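Local coordinates for fiber protein (Snake adenovirus 1, PDB 4D0U), which forms trimeric spikes at the capsid vertices, its head domain probably attaching the virion to a host-cell receptor, at residues D79-P84 and P132-G137. The protein carries 2 engineered substitutions. Numbering follows the deposited sequence.
Sequences DGLTGP and PEVGSG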
loop_
_atom_site.group_PDB
_atom_site.type_symbol
_atom_site.label_atom_id
_atom_site.label_comp_id
_atom_site.label_asym_id
_atom_site.label_seq_id
_atom_site.Cartn_x
_atom_site.Cartn_y
_atom_site.Cartn_z
ATOM N N ASP A 79 3.475 -11.448 14.069
ATOM C CA ASP A 79 4.691 -11.964 14.681
ATOM C C ASP A 79 5.893 -11.130 14.315
ATOM O O ASP A 79 5.841 -10.296 13.404
ATOM C CB ASP A 79 4.883 -13.429 14.275
ATOM C CG ASP A 79 3.773 -14.325 14.817
ATOM O OD1 ASP A 79 3.261 -14.040 15.924
ATOM O OD2 ASP A 79 3.388 -15.301 14.144
ATOM N N GLY A 80 6.991 -11.341 15.026
ATOM C CA GLY A 80 8.297 -10.969 14.505
ATOM C C GLY A 80 8.961 -12.061 13.696
ATOM O O GLY A 80 8.502 -13.228 13.659
ATOM N N LEU A 81 10.055 -11.693 13.051
ATOM C CA LEU A 81 10.837 -12.624 12.246
ATOM C C LEU A 81 12.280 -12.315 12.468
ATOM O O LEU A 81 12.723 -11.183 12.268
ATOM C CB LEU A 81 10.579 -12.434 10.752
ATOM C CG LEU A 81 9.630 -13.303 9.979
ATOM C CD1 LEU A 81 9.730 -12.869 8.520
ATOM C CD2 LEU A 81 9.942 -14.787 10.136
ATOM N N THR A 82 13.030 -13.337 12.832
ATOM C CA THR A 82 14.428 -13.166 13.094
ATOM C C THR A 82 15.235 -13.388 11.850
ATOM O O THR A 82 16.300 -12.789 11.713
ATOM C CB THR A 82 14.912 -14.094 14.231
ATOM O OG1 THR A 82 14.692 -15.462 13.871
ATOM C CG2 THR A 82 14.137 -13.797 15.501
ATOM N N GLY A 83 14.711 -14.213 10.930
ATOM C CA GLY A 83 15.409 -14.589 9.710
ATOM C C GLY A 83 14.362 -14.972 8.686
ATOM O O GLY A 83 13.180 -14.709 8.891
ATOM N N PRO A 84 14.786 -15.571 7.567
ATOM C CA PRO A 84 13.845 -15.908 6.506
ATOM C C PRO A 84 12.701 -16.775 6.999
ATOM O O PRO A 84 12.884 -17.650 7.873
ATOM C CB PRO A 84 14.712 -16.693 5.502
ATOM C CG PRO A 84 16.065 -16.093 5.698
ATOM C CD PRO A 84 16.183 -15.876 7.178
ATOM N N PRO A 132 11.129 -6.963 14.743
ATOM C CA PRO A 132 10.427 -7.343 15.983
ATOM C C PRO A 132 8.931 -7.535 15.778
ATOM O O PRO A 132 8.290 -8.241 16.566
ATOM C CB PRO A 132 10.691 -6.167 16.922
ATOM C CG PRO A 132 11.333 -5.090 16.109
ATOM C CD PRO A 132 11.775 -5.634 14.779
ATOM N N GLU A 133 8.390 -6.926 14.728
ATOM C CA GLU A 133 7.013 -7.163 14.307
ATOM C C GLU A 133 6.977 -6.925 12.804
ATOM O O GLU A 133 7.585 -5.985 12.330
ATOM C CB GLU A 133 6.070 -6.208 15.003
ATOM C CG GLU A 133 4.633 -6.445 14.592
ATOM C CD GLU A 133 3.659 -5.649 15.420
ATOM O OE1 GLU A 133 4.062 -5.167 16.515
ATOM O OE2 GLU A 133 2.489 -5.537 15.020
ATOM N N VAL A 134 6.288 -7.802 12.080
ATOM C CA VAL A 134 6.206 -7.696 10.625
ATOM C C VAL A 134 5.155 -6.678 10.181
ATOM O O VAL A 134 5.463 -5.775 9.382
ATOM C CB VAL A 134 5.899 -9.068 9.995
ATOM C CG1 VAL A 134 5.699 -8.932 8.485
ATOM C CG2 VAL A 134 7.041 -10.050 10.263
ATOM N N GLY A 135 3.936 -6.791 10.687
ATOM C CA GLY A 135 2.866 -5.895 10.224
ATOM C C GLY A 135 2.374 -6.309 8.844
ATOM O O GLY A 135 2.307 -7.504 8.517
ATOM N N SER A 136 2.001 -5.317 8.055
ATOM C CA SER A 136 1.362 -5.569 6.745
ATOM C C SER A 136 2.107 -4.848 5.639
ATOM O O SER A 136 2.745 -3.811 5.865
ATOM C CB SER A 136 -0.128 -5.181 6.746
ATOM O OG SER A 136 -0.317 -3.759 6.814
ATOM N N GLY A 137 1.971 -5.365 4.417
ATOM C CA GLY A 137 2.475 -4.638 3.255
ATOM C C GLY A 137 2.012 -5.344 1.990
ATOM O O GLY A 137 1.385 -6.397 2.038
#
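Gly-80 and Glu-133 bring the two backbones to within 4.0 Å at their CA atoms, where the two connections between the antiparallel sheets of the fibre head pass each other. Residues 79-84 lead out of strand 68-77 toward strand 85-88 of the other sheet, and 132-137 run into strand 135-143, which pairs with strand 68-77. One backbone hydrogen bond joins them, from Val-134 N to Asp-79 O at 2.9 Å. The same oxygen receives a CH···O contact from Glu-133 CA. Gly-80 CA lies 3.4 Å from Pro-132 O, a place where a CB would collide, so the absence of a side chain lets the chains come this close. Backbone hydrogen bonds also join Leu-81 with Leu-131 and, at the start of strand 135-143, Gly-135 with Ser-77.

The apolar part is small. Leu-81 and Val-134 are both buried and meet at an oblique angle, and both touch Phe-56 of strand 55-65. The acidic ends turn elsewhere: Asp-79 OD2 accepts a hydrogen bond from Ser-55 N, and the extended Glu-133 forms a salt bridge to Arg-104 of a second subunit, so this end of the contact borders a subunit interface of the trimer. With CG1 of Val-134 anti to the backbone N (chi1 175°), CG2 stands beside that N, near the oxygen to which it donates, and reaches both neighbours, 3.4 Å from Asp-79 O and 4.2 Å from Leu-81 CG.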